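Local coordinates for protein haloacid dehalogenase-like hydrolase (Klebsiella pneumoniae subsp. pneumoniae, PDB 3PGV) that probably acts as a magnesium-dependent phosphatase of the haloacid dehalogenase superfamily, Cof family, and holds a calcium ion in its metal site in this crystal, at residues Y80-T83 against R88-D91; Q95-H100 against A218-Y223; T122-E127 against K151-G156. All blocks are in the same frame, centred on the assembly; numbering follows the deposited sequence.

Contact 1 (Y80-T83 against R88-D91)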
ATOM      1  N   TYR A  80      -2.067  -1.183  13.938  1.00 46.14           N
ATOM      2  CA  TYR A  80      -1.020  -0.402  13.289  1.00 43.55           C
ATOM      3  C   TYR A  80      -1.432  -0.175  11.829  1.00 45.05           C
ATOM      4  O   TYR A  80      -2.032  -1.069  11.203  1.00 43.54           O
ATOM      5  CB  TYR A  80       0.324  -1.129  13.346  1.00 43.79           C
ATOM      6  CG  TYR A  80       1.088  -0.899  14.633  1.00 46.62           C
ATOM      7  CD1 TYR A  80       1.789   0.283  14.848  1.00 48.39           C
ATOM      8  CD2 TYR A  80       1.181  -1.897  15.598  1.00 48.04           C
ATOM      9  CE1 TYR A  80       2.502   0.496  16.026  1.00 49.90           C
ATOM     10  CE2 TYR A  80       1.915  -1.707  16.766  1.00 49.72           C
ATOM     11  CZ  TYR A  80       2.576  -0.507  16.978  1.00 57.26           C
ATOM     12  OH  TYR A  80       3.303  -0.311  18.133  1.00 57.99           O
HETATM   13  N   MSE A  81      -1.160   1.020  11.304  1.00 40.13           N
HETATM   14  CA  MSE A  81      -1.554   1.379   9.948  1.00 38.53           C
HETATM   15  C   MSE A  81      -0.321   1.676   9.098  1.00 40.80           C
HETATM   16  O   MSE A  81       0.429   2.614   9.399  1.00 40.90           O
HETATM   17  CB  MSE A  81      -2.499   2.599   9.985  1.00 41.69           C
HETATM   18  CG  MSE A  81      -3.099   2.957   8.633  1.00 49.46           C
HETATM   19 SE   MSE A  81      -4.337   1.596   7.928  0.75 58.33          SE
HETATM   20  CE  MSE A  81      -5.507   1.410   9.470  1.00 55.97           C
ATOM     21  N   ILE A  82      -0.082   0.847   8.060  1.00 34.68           N
ATOM     22  CA  ILE A  82       1.002   1.060   7.096  1.00 31.01           C
ATOM     23  C   ILE A  82       0.421   1.805   5.910  1.00 33.62           C
ATOM     24  O   ILE A  82      -0.506   1.302   5.276  1.00 33.42           O
ATOM     25  CB  ILE A  82       1.624  -0.299   6.654  1.00 32.06           C
ATOM     26  CG1 ILE A  82       2.307  -1.018   7.824  1.00 32.57           C
ATOM     27  CG2 ILE A  82       2.574  -0.118   5.469  1.00 29.14           C
ATOM     28  CD1 ILE A  82       2.719  -2.446   7.501  1.00 33.49           C
ATOM     29  N   THR A  83       0.920   3.025   5.629  1.00 28.75           N
ATOM     30  CA  THR A  83       0.440   3.802   4.474  1.00 28.49           C
ATOM     31  C   THR A  83       1.592   4.154   3.521  1.00 32.19           C
ATOM     32  O   THR A  83       2.748   3.852   3.822  1.00 32.24           O
ATOM     33  CB  THR A  83      -0.347   5.032   4.924  1.00 32.76           C
ATOM     34  OG1 THR A  83       0.506   5.886   5.695  1.00 28.72           O
ATOM     35  CG2 THR A  83      -1.616   4.668   5.704  1.00 25.93           C
ATOM     36  N   ARG A  88       5.254   5.084   5.645  1.00 29.29           N
ATOM     37  CA  ARG A  88       4.747   5.597   6.910  1.00 29.54           C
ATOM     38  C   ARG A  88       4.140   4.470   7.746  1.00 33.85           C
ATOM     39  O   ARG A  88       3.508   3.561   7.203  1.00 33.69           O
ATOM     40  CB  ARG A  88       3.656   6.680   6.664  1.00 31.93           C
ATOM     41  CG  ARG A  88       4.125   7.944   5.927  1.00 39.33           C
ATOM     42  CD  ARG A  88       4.959   8.835   6.805  1.00 46.26           C
ATOM     43  NE  ARG A  88       5.179  10.158   6.210  1.00 49.61           N
ATOM     44  CZ  ARG A  88       6.161  10.436   5.355  1.00 61.72           C
ATOM     45  NH1 ARG A  88       6.983   9.476   4.941  1.00 44.39           N
ATOM     46  NH2 ARG A  88       6.309  11.666   4.882  1.00 46.10           N
ATOM     47  N   VAL A  89       4.261   4.573   9.065  1.00 28.98           N
ATOM     48  CA  VAL A  89       3.546   3.716  10.004  1.00 28.95           C
ATOM     49  C   VAL A  89       2.956   4.588  11.114  1.00 34.00           C
ATOM     50  O   VAL A  89       3.634   5.490  11.618  1.00 33.79           O
ATOM     51  CB  VAL A  89       4.414   2.549  10.570  1.00 33.06           C
ATOM     52  CG1 VAL A  89       3.819   1.991  11.859  1.00 33.76           C
ATOM     53  CG2 VAL A  89       4.583   1.445   9.541  1.00 32.46           C
ATOM     54  N   HIS A  90       1.675   4.379  11.429  1.00 31.29           N
ATOM     55  CA  HIS A  90       1.013   5.064  12.526  1.00 32.08           C
ATOM     56  C   HIS A  90       0.494   4.045  13.493  1.00 39.44           C
ATOM     57  O   HIS A  90       0.087   2.964  13.078  1.00 40.82           O
ATOM     58  CB  HIS A  90      -0.150   5.917  12.012  1.00 32.16           C
ATOM     59  CG  HIS A  90       0.267   7.162  11.298  1.00 34.37           C
ATOM     60  ND1 HIS A  90       0.786   7.118  10.017  1.00 34.65           N
ATOM     61  CD2 HIS A  90       0.090   8.460  11.653  1.00 36.72           C
ATOM     62  CE1 HIS A  90       0.962   8.380   9.653  1.00 34.14           C
ATOM     63  NE2 HIS A  90       0.559   9.225  10.603  1.00 35.71           N
ATOM     64  N   ASP A  91       0.480   4.371  14.783  1.00 37.75           N
ATOM     65  CA  ASP A  91      -0.135   3.494  15.769  1.00 38.57           C
ATOM     66  C   ASP A  91      -1.647   3.761  15.814  1.00 42.36           C
ATOM     67  O   ASP A  91      -2.136   4.634  15.089  1.00 41.45           O
ATOM     68  CB  ASP A  91       0.522   3.662  17.170  1.00 41.63           C
ATOM     69  CG  ASP A  91       0.380   5.046  17.806  1.00 51.86           C
ATOM     70  OD1 ASP A  91      -0.482   5.832  17.341  1.00 52.14           O
ATOM     71  OD2 ASP A  91       1.063   5.303  18.822  1.00 56.95           O
TER
HETATM   72  O   HOH W   1       0.962   5.055   8.131  1.00 31.29           O

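Contact 2 (Q95-H100 against A218-Y223)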
ATOM      1  N   GLN A  95      -0.420   8.428  15.933  1.00 36.93           N
ATOM      2  CA  GLN A  95       0.952   8.898  16.104  0.50 35.94           C
ATOM      3  C   GLN A  95       1.852   8.249  15.049  1.00 38.32           C
ATOM      4  O   GLN A  95       1.806   7.023  14.870  1.00 36.01           O
ATOM      5  CB  GLN A  95       1.455   8.600  17.537  0.50 38.26           C
ATOM      6  CG  GLN A  95       0.547   9.210  18.640  0.50 50.50           C
ATOM      7  CD  GLN A  95       0.982   8.866  20.056  0.50 66.67           C
ATOM      8  OE1 GLN A  95       0.948   9.706  20.956  0.50 64.40           O
ATOM      9  NE2 GLN A  95       1.340   7.611  20.298  0.50 56.34           N
ATOM     10  N   GLN A  96       2.588   9.075  14.278  1.00 33.91           N
ATOM     11  CA  GLN A  96       3.468   8.593  13.233  1.00 31.46           C
ATOM     12  C   GLN A  96       4.709   7.977  13.867  1.00 36.95           C
ATOM     13  O   GLN A  96       5.492   8.689  14.497  1.00 35.46           O
ATOM     14  CB  GLN A  96       3.862   9.743  12.296  1.00 31.70           C
ATOM     15  CG  GLN A  96       4.692   9.285  11.099  1.00 37.40           C
ATOM     16  CD  GLN A  96       5.136  10.452  10.266  1.00 55.07           C
ATOM     17  OE1 GLN A  96       4.425  10.919   9.383  1.00 57.71           O
ATOM     18  NE2 GLN A  96       6.305  10.961  10.545  1.00 47.10           N
ATOM     19  N   ILE A  97       4.862   6.640  13.756  1.00 34.11           N
ATOM     20  CA  ILE A  97       6.023   5.948  14.322  1.00 33.24           C
ATOM     21  C   ILE A  97       7.275   6.234  13.499  1.00 36.45           C
ATOM     22  O   ILE A  97       8.316   6.572  14.064  1.00 36.90           O
ATOM     23  CB  ILE A  97       5.761   4.433  14.491  1.00 36.07           C
ATOM     24  CG1 ILE A  97       4.514   4.172  15.405  1.00 36.76           C
ATOM     25  CG2 ILE A  97       7.028   3.706  15.018  1.00 36.46           C
ATOM     26  CD1 ILE A  97       4.534   4.897  16.795  1.00 35.92           C
ATOM     27  N   PHE A  98       7.170   6.135  12.157  1.00 31.42           N
ATOM     28  CA  PHE A  98       8.291   6.453  11.286  1.00 30.19           C
ATOM     29  C   PHE A  98       7.861   7.023   9.944  1.00 35.00           C
ATOM     30  O   PHE A  98       6.726   6.856   9.530  1.00 34.43           O
ATOM     31  CB  PHE A  98       9.246   5.241  11.103  1.00 30.74           C
ATOM     32  CG  PHE A  98       8.676   4.042  10.367  1.00 31.16           C
ATOM     33  CD1 PHE A  98       8.419   4.103   8.996  1.00 33.62           C
ATOM     34  CD2 PHE A  98       8.582   2.805  10.993  1.00 33.52           C
ATOM     35  CE1 PHE A  98       7.983   2.971   8.292  1.00 34.52           C
ATOM     36  CE2 PHE A  98       8.163   1.674  10.288  1.00 36.69           C
ATOM     37  CZ  PHE A  98       7.852   1.768   8.941  1.00 34.43           C
ATOM     38  N   ALA A  99       8.779   7.721   9.283  1.00 32.89           N
ATOM     39  CA  ALA A  99       8.590   8.273   7.959  1.00 31.62           C
ATOM     40  C   ALA A  99       9.850   7.991   7.161  1.00 36.22           C
ATOM     41  O   ALA A  99      10.918   8.539   7.473  1.00 35.05           O
ATOM     42  CB  ALA A  99       8.348   9.774   8.048  1.00 32.10           C
ATOM     43  N   HIS A 100       9.775   7.030   6.250  1.00 33.43           N
ATOM     44  CA  HIS A 100      10.922   6.660   5.433  1.00 33.35           C
ATOM     45  C   HIS A 100      10.759   7.204   4.028  1.00 34.39           C
ATOM     46  O   HIS A 100       9.994   6.669   3.234  1.00 33.12           O
ATOM     47  CB  HIS A 100      11.143   5.145   5.449  1.00 34.53           C
ATOM     48  CG  HIS A 100      11.464   4.604   6.812  1.00 39.03           C
ATOM     49  ND1 HIS A 100      11.194   3.285   7.149  1.00 41.08           N
ATOM     50  CD2 HIS A 100      11.973   5.237   7.901  1.00 41.98           C
ATOM     51  CE1 HIS A 100      11.610   3.142   8.399  1.00 41.35           C
ATOM     52  NE2 HIS A 100      12.098   4.287   8.890  1.00 42.11           N
ATOM     53  N   ALA A 218       5.733  -5.918  13.081  1.00 41.75           N
ATOM     54  CA  ALA A 218       5.748  -7.201  13.790  1.00 42.79           C
ATOM     55  C   ALA A 218       6.716  -7.144  14.967  1.00 47.49           C
ATOM     56  O   ALA A 218       6.360  -7.547  16.078  1.00 49.02           O
ATOM     57  CB  ALA A 218       6.141  -8.323  12.838  1.00 43.60           C
ATOM     58  N   LYS A 219       7.904  -6.543  14.748  1.00 43.33           N
ATOM     59  CA  LYS A 219       8.904  -6.372  15.798  1.00 44.22           C
ATOM     60  C   LYS A 219       8.405  -5.433  16.912  1.00 48.65           C
ATOM     61  O   LYS A 219       8.608  -5.731  18.087  1.00 51.35           O
ATOM     62  CB  LYS A 219      10.237  -5.892  15.210  1.00 45.74           C
ATOM     63  CG  LYS A 219      10.956  -6.978  14.402  1.00 51.08           C
ATOM     64  CD  LYS A 219      12.185  -6.451  13.687  1.00 54.81           C
ATOM     65  CE  LYS A 219      12.868  -7.546  12.906  1.00 67.62           C
ATOM     66  NZ  LYS A 219      14.010  -7.027  12.113  1.00 80.84           N
HETATM   67  N   MSE A 220       7.667  -4.341  16.545  1.00 41.13           N
HETATM   68  CA  MSE A 220       7.060  -3.439  17.552  1.00 39.85           C
HETATM   69  C   MSE A 220       6.086  -4.220  18.438  1.00 48.35           C
HETATM   70  O   MSE A 220       5.944  -3.909  19.624  1.00 50.00           O
HETATM   71  CB  MSE A 220       6.300  -2.286  16.876  1.00 39.34           C
HETATM   72  CG  MSE A 220       7.161  -1.398  16.045  1.00 43.20           C
HETATM   73 SE   MSE A 220       6.088  -0.151  15.035  0.75 47.63          SE
HETATM   74  CE  MSE A 220       7.469   0.362  13.673  1.00 42.82           C
ATOM     75  N   LEU A 221       5.371  -5.213  17.841  1.00 44.67           N
ATOM     76  CA  LEU A 221       4.387  -6.031  18.547  1.00 44.95           C
ATOM     77  C   LEU A 221       5.037  -7.176  19.323  1.00 50.90           C
ATOM     78  O   LEU A 221       4.345  -7.899  20.045  1.00 51.79           O
ATOM     79  CB  LEU A 221       3.343  -6.587  17.556  1.00 43.40           C
ATOM     80  CG  LEU A 221       2.359  -5.574  16.991  1.00 45.55           C
ATOM     81  CD1 LEU A 221       1.594  -6.160  15.793  1.00 42.78           C
ATOM     82  CD2 LEU A 221       1.376  -5.082  18.089  1.00 47.24           C
ATOM     83  N   GLY A 222       6.348  -7.338  19.156  1.00 48.85           N
ATOM     84  CA  GLY A 222       7.108  -8.396  19.822  1.00 51.47           C
ATOM     85  C   GLY A 222       7.091  -9.715  19.067  1.00 57.83           C
ATOM     86  O   GLY A 222       7.280 -10.777  19.667  1.00 60.81           O
ATOM     87  N   TYR A 223       6.890  -9.652  17.736  1.00 52.35           N
ATOM     88  CA  TYR A 223       6.826 -10.839  16.877  1.00 51.98           C
ATOM     89  C   TYR A 223       7.810 -10.733  15.705  1.00 52.91           C
ATOM     90  O   TYR A 223       8.558  -9.761  15.608  1.00 50.64           O
ATOM     91  CB  TYR A 223       5.381 -11.050  16.350  1.00 52.54           C
ATOM     92  CG  TYR A 223       4.370 -11.303  17.444  1.00 56.86           C
ATOM     93  CD1 TYR A 223       4.339 -12.516  18.129  1.00 60.54           C
ATOM     94  CD2 TYR A 223       3.435 -10.332  17.795  1.00 57.78           C
ATOM     95  CE1 TYR A 223       3.433 -12.739  19.168  1.00 61.66           C
ATOM     96  CE2 TYR A 223       2.506 -10.553  18.815  1.00 60.44           C
ATOM     97  CZ  TYR A 223       2.510 -11.759  19.500  1.00 67.42           C
ATOM     98  OH  TYR A 223       1.591 -11.982  20.497  1.00 67.91           O
TER

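Contact 3 (T122-E127 against K151-G156)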
ATOM      1  N   THR A 122       2.314  13.194 -13.138  1.00 30.75           N
ATOM      2  CA  THR A 122       3.204  12.915 -12.008  1.00 29.57           C
ATOM      3  C   THR A 122       2.553  13.361 -10.692  1.00 34.81           C
ATOM      4  O   THR A 122       2.178  14.532 -10.547  1.00 34.62           O
ATOM      5  CB  THR A 122       4.576  13.559 -12.221  1.00 31.82           C
ATOM      6  OG1 THR A 122       5.117  13.099 -13.460  1.00 34.08           O
ATOM      7  CG2 THR A 122       5.563  13.253 -11.058  1.00 23.37           C
ATOM      8  N   ASN A 123       2.422  12.427  -9.738  1.00 31.15           N
ATOM      9  CA  ASN A 123       1.821  12.709  -8.439  1.00 30.88           C
ATOM     10  C   ASN A 123       2.847  12.558  -7.347  1.00 33.92           C
ATOM     11  O   ASN A 123       3.720  11.693  -7.436  1.00 34.08           O
ATOM     12  CB  ASN A 123       0.639  11.788  -8.174  1.00 28.65           C
ATOM     13  CG  ASN A 123      -0.467  11.900  -9.166  1.00 36.45           C
ATOM     14  OD1 ASN A 123      -1.464  12.554  -8.928  1.00 30.43           O
ATOM     15  ND2 ASN A 123      -0.349  11.195 -10.276  1.00 36.53           N
ATOM     16  N   VAL A 124       2.747  13.391  -6.305  1.00 28.98           N
ATOM     17  CA  VAL A 124       3.703  13.382  -5.201  1.00 28.07           C
ATOM     18  C   VAL A 124       2.963  13.443  -3.852  1.00 33.27           C
ATOM     19  O   VAL A 124       2.086  14.293  -3.669  1.00 31.65           O
ATOM     20  CB  VAL A 124       4.708  14.579  -5.336  1.00 30.47           C
ATOM     21  CG1 VAL A 124       5.672  14.621  -4.163  1.00 29.21           C
ATOM     22  CG2 VAL A 124       5.463  14.524  -6.657  1.00 29.60           C
ATOM     23  N   TYR A 125       3.342  12.571  -2.898  1.00 30.99           N
ATOM     24  CA  TYR A 125       2.894  12.715  -1.512  1.00 30.94           C
ATOM     25  C   TYR A 125       4.033  13.294  -0.701  1.00 35.30           C
ATOM     26  O   TYR A 125       5.038  12.616  -0.492  1.00 34.60           O
ATOM     27  CB  TYR A 125       2.441  11.378  -0.903  1.00 31.04           C
ATOM     28  CG  TYR A 125       1.094  10.877  -1.393  1.00 31.60           C
ATOM     29  CD1 TYR A 125       0.220  11.718  -2.087  1.00 32.36           C
ATOM     30  CD2 TYR A 125       0.657   9.586  -1.096  1.00 31.19           C
ATOM     31  CE1 TYR A 125      -1.011  11.261  -2.544  1.00 31.55           C
ATOM     32  CE2 TYR A 125      -0.571   9.116  -1.547  1.00 32.19           C
ATOM     33  CZ  TYR A 125      -1.409   9.957  -2.266  1.00 37.99           C
ATOM     34  OH  TYR A 125      -2.634   9.490  -2.707  1.00 32.21           O
ATOM     35  N   ARG A 126       3.951  14.597  -0.381  1.00 31.67           N
ATOM     36  CA  ARG A 126       4.932  15.267   0.456  1.00 30.51           C
ATOM     37  C   ARG A 126       4.305  15.533   1.792  1.00 36.75           C
ATOM     38  O   ARG A 126       3.382  16.359   1.885  1.00 37.26           O
ATOM     39  CB  ARG A 126       5.387  16.585  -0.180  1.00 29.29           C
ATOM     40  CG  ARG A 126       6.457  17.282   0.634  1.00 33.56           C
ATOM     41  CD  ARG A 126       6.921  18.570  -0.001  1.00 32.52           C
ATOM     42  NE  ARG A 126       8.070  19.117   0.713  1.00 41.63           N
ATOM     43  CZ  ARG A 126       7.978  19.819   1.838  1.00 51.69           C
ATOM     44  NH1 ARG A 126       6.793  20.081   2.368  1.00 39.83           N
ATOM     45  NH2 ARG A 126       9.071  20.258   2.441  1.00 41.74           N
ATOM     46  N   GLU A 127       4.755  14.804   2.837  1.00 34.23           N
ATOM     47  CA  GLU A 127       4.171  14.901   4.184  1.00 34.77           C
ATOM     48  C   GLU A 127       2.650  14.695   4.109  1.00 39.70           C
ATOM     49  O   GLU A 127       2.209  13.679   3.584  1.00 39.35           O
ATOM     50  CB  GLU A 127       4.534  16.248   4.874  1.00 37.09           C
ATOM     51  CG  GLU A 127       6.037  16.538   4.955  1.00 46.51           C
ATOM     52  CD  GLU A 127       6.865  15.611   5.832  1.00 74.87           C
ATOM     53  OE1 GLU A 127       6.323  14.593   6.321  1.00 73.46           O
ATOM     54  OE2 GLU A 127       8.068  15.902   6.018  1.00 81.95           O
ATOM     55  N   LYS A 151      -2.529  19.868  -5.015  1.00 36.76           N
ATOM     56  CA  LYS A 151      -2.060  21.175  -5.407  1.00 38.17           C
ATOM     57  C   LYS A 151      -1.251  20.960  -6.671  1.00 41.58           C
ATOM     58  O   LYS A 151      -0.619  19.918  -6.811  1.00 41.31           O
ATOM     59  CB  LYS A 151      -1.141  21.784  -4.332  1.00 41.98           C
ATOM     60  CG  LYS A 151      -1.834  22.380  -3.130  1.00 56.83           C
ATOM     61  CD  LYS A 151      -0.802  23.164  -2.300  1.00 68.08           C
ATOM     62  CE  LYS A 151      -1.283  23.584  -0.947  1.00 76.67           C
ATOM     63  NZ  LYS A 151      -0.184  24.193  -0.153  1.00 84.81           N
ATOM     64  N   LEU A 152      -1.217  21.934  -7.559  1.00 38.60           N
ATOM     65  CA  LEU A 152      -0.381  21.829  -8.754  1.00 37.99           C
ATOM     66  C   LEU A 152       1.012  22.342  -8.475  1.00 41.52           C
ATOM     67  O   LEU A 152       1.190  23.196  -7.605  1.00 43.39           O
ATOM     68  CB  LEU A 152      -1.003  22.610  -9.929  1.00 39.96           C
ATOM     69  CG  LEU A 152      -2.334  22.077 -10.468  1.00 44.30           C
ATOM     70  CD1 LEU A 152      -2.889  23.000 -11.514  1.00 46.78           C
ATOM     71  CD2 LEU A 152      -2.178  20.671 -11.029  1.00 44.45           C
ATOM     72  N   TYR A 153       2.011  21.840  -9.208  1.00 36.65           N
ATOM     73  CA  TYR A 153       3.380  22.346  -9.075  1.00 36.65           C
ATOM     74  C   TYR A 153       4.045  22.526 -10.433  1.00 41.10           C
ATOM     75  O   TYR A 153       3.865  21.701 -11.325  1.00 38.30           O
ATOM     76  CB  TYR A 153       4.238  21.458  -8.124  1.00 35.29           C
ATOM     77  CG  TYR A 153       4.673  20.141  -8.727  1.00 33.84           C
ATOM     78  CD1 TYR A 153       3.878  19.004  -8.617  1.00 33.96           C
ATOM     79  CD2 TYR A 153       5.914  20.008  -9.343  1.00 34.26           C
ATOM     80  CE1 TYR A 153       4.294  17.774  -9.129  1.00 32.91           C
ATOM     81  CE2 TYR A 153       6.330  18.791  -9.881  1.00 34.18           C
ATOM     82  CZ  TYR A 153       5.508  17.679  -9.786  1.00 39.02           C
ATOM     83  OH  TYR A 153       5.903  16.485 -10.334  1.00 35.02           O
ATOM     84  N   GLU A 154       4.759  23.632 -10.607  1.00 41.88           N
ATOM     85  CA  GLU A 154       5.495  23.909 -11.825  1.00 43.91           C
ATOM     86  C   GLU A 154       6.953  23.476 -11.650  1.00 49.16           C
ATOM     87  O   GLU A 154       7.399  23.293 -10.517  1.00 48.25           O
ATOM     88  CB  GLU A 154       5.396  25.402 -12.184  1.00 48.15           C
ATOM     89  CG  GLU A 154       4.008  25.812 -12.690  1.00 61.12           C
ATOM     90  CD  GLU A 154       3.564  25.121 -13.972  1.00 84.27           C
ATOM     91  OE1 GLU A 154       4.246  25.289 -15.009  1.00 76.85           O
ATOM     92  OE2 GLU A 154       2.519  24.429 -13.941  1.00 80.75           O
ATOM     93  N   PRO A 155       7.694  23.193 -12.750  1.00 47.47           N
ATOM     94  CA  PRO A 155       9.082  22.725 -12.583  1.00 46.65           C
ATOM     95  C   PRO A 155       9.889  23.561 -11.599  1.00 52.53           C
ATOM     96  O   PRO A 155       9.897  24.785 -11.690  1.00 53.69           O
ATOM     97  CB  PRO A 155       9.652  22.798 -14.000  1.00 49.53           C
ATOM     98  CG  PRO A 155       8.465  22.623 -14.890  1.00 54.10           C
ATOM     99  CD  PRO A 155       7.308  23.271 -14.181  1.00 49.96           C
ATOM    100  N   GLY A 156      10.455  22.888 -10.591  1.00 49.65           N
ATOM    101  CA  GLY A 156      11.325  23.504  -9.595  1.00 50.34           C
ATOM    102  C   GLY A 156      10.628  24.121  -8.397  1.00 56.94           C
ATOM    103  O   GLY A 156      11.292  24.502  -7.430  1.00 57.59           O
TER

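Contact 1 (Y80-T83 against R88-D91)
Tyr80 lies against Val89 and Asp91 at the open end of the antiparallel hairpin of strands 80-83 and 88-90, part of the Rossmann-like core sheet of the HAD fold, whose strand 23-27 carries the calcium ligand Asp27. Its ring lies obliquely beside both, with CD1 of Tyr80 4.0 Å from CG1 of Val89. CE1 of Tyr80 is 3.9 Å from CB of Asp91, whose carboxylate turns to Gln95 and Asp93. Met81, a selenomethionine, forms a hydrogen-bonded pair with His90: Met81 N gives an almost straight bond (173°) to His90 O at 2.9 Å, in the carbonyl plane, and His90 N answers to Met81 O. Ile82 and Val89 make the non-hydrogen-bonded pair; their side chains run side by side in the same direction, with CG1 of Ile82 3.8 Å from CG2 of Val89, on the sheet face covered by helix 210-220. Thr83 closes the pairing with Arg88. Thr83 N binds Arg88 O, the donor tilted 35° from the carbonyl plane, while the return bond is weak. With chi1 at 61°, OG1 of Thr83 turns across the strand gap and meets CB of Arg88 at 3.4 Å. Backbone bonds thus fix the register, while on one face a single water ties together Met81 O, to which it donates, Thr83 OG1 and, in the imidazole plane, His90 ND1, and on the other face Ile82 packs on Val89.

Contact 2 (Q95-H100 against A218-Y223)
CE of Met220, a selenomethionine, fills the angle between Ile97 and Phe98, and its side chain alone carries the helix 210-220 side of this contact. CG stands anti to the carbonyl carbon (chi1 -62°) and the chain is extended beyond it, which spans the gap left by backbones whose nearest CA atoms, those of Ile97 and Met220, are 10.0 Å apart. The end methyl CE lies 3.6 Å from CG2 of Ile97, with SE at 4.0 Å from the same branch; the two chains slide past each other in opposite directions. Ile97 offers CG2, the branch anti to its backbone N, rather than its longer CG1 arm. On Phe98, CE meets the ring at its edge, near the ring plane, 3.7 Å from CE2, and the chains cross at a slant. One face of that ring takes CE1 of His100, 3.4 Å above the plane and displaced toward the rim. Met220 also touches Tyr80. Gly222 is the first residue to leave helical phi/psi, in a Schellman motif with positive phi and the bond from Tyr223 N to Ala218 O. No hydrogen bond crosses between the segments: dispersion between a selenium-bearing chain, a branched methyl and an aromatic edge packs the edge strand 96-99 of the core sheet on the C-terminal end of helix 210-220, near the surface.

Contact 3 (T122-E127 against K151-G156)
The ring of Tyr153 comes hydroxyl end first to Thr122 and Val124. Near its plane, at the edge, lies Thr122 O, 4.1 Å from CE1; Val124 CG2 approaches obliquely and stands 4.2 Å from the same CE1. Beyond these two segments, Tyr131 of strand 129-132 and Glu112 also touch the Tyr153 side chain. The closest approach belongs to the phenol oxygen: OH of Tyr153 is 3.3 Å from CG2 of Thr122 and 3.7 Å from its CB, and the side chains of Thr122 and Tyr153 cross at about a right angle. Thr122 presents its methyl because chi1 of -56° places CG2 anti to the backbone N, while OG1 takes the position anti to the carbonyl carbon. Val124, two residues on and on the same side of the strand, also crosses the tyrosine at about a right angle. Tyr153 has chi1 75°, with CG between backbone N and carbonyl carbon, and this carries the ring from the loop after strand 150-152 across to the other segment. The six-stranded sheet, consistent with the cap domain of Cof-type HAD hydrolases, has strand 129-132 between 121-126 and 150-152, and the contact bridges over it: the CA atoms of Val124 and Lys151, the nearest pair, are 9.7 Å apart. The Tyr153 hydroxyl is hydrogen-bonded to Phe111 O, and the carbonyl of Tyr153 accepts from Arg115, so both ends of the residue are tied to the same neighbouring part of the chain. No hydrogen bond joins the two segments; the phenol meets a methyl surface made by Thr122 and Val124, while its hydroxyl, buried among these carbons, is satisfied by the Phe111 carbonyl.

Contacts 1 and 3 are buried and contact 2 lies at the surface. Contacts 1 and 2 share the eight-stranded sheet: strand 88-90 pairs with 80-83 on one flank and with 96-99 on the other, Phe98 packs against Val89, and helix 210-220 touches side chains of both contacts. Contact 3 belongs to the separate six-stranded sheet, its centre about 23 Å from that of contact 1; a long, weak ion pair between Arg88 and Glu127 connects the two. Backbone hydrogen bonding dominates contact 1, where strands are direct neighbours. Contacts 2 and 3 instead each rely on one long side chain bridging separated backbones, apolar throughout in contact 2 but ending in a hydroxyl in contact 3.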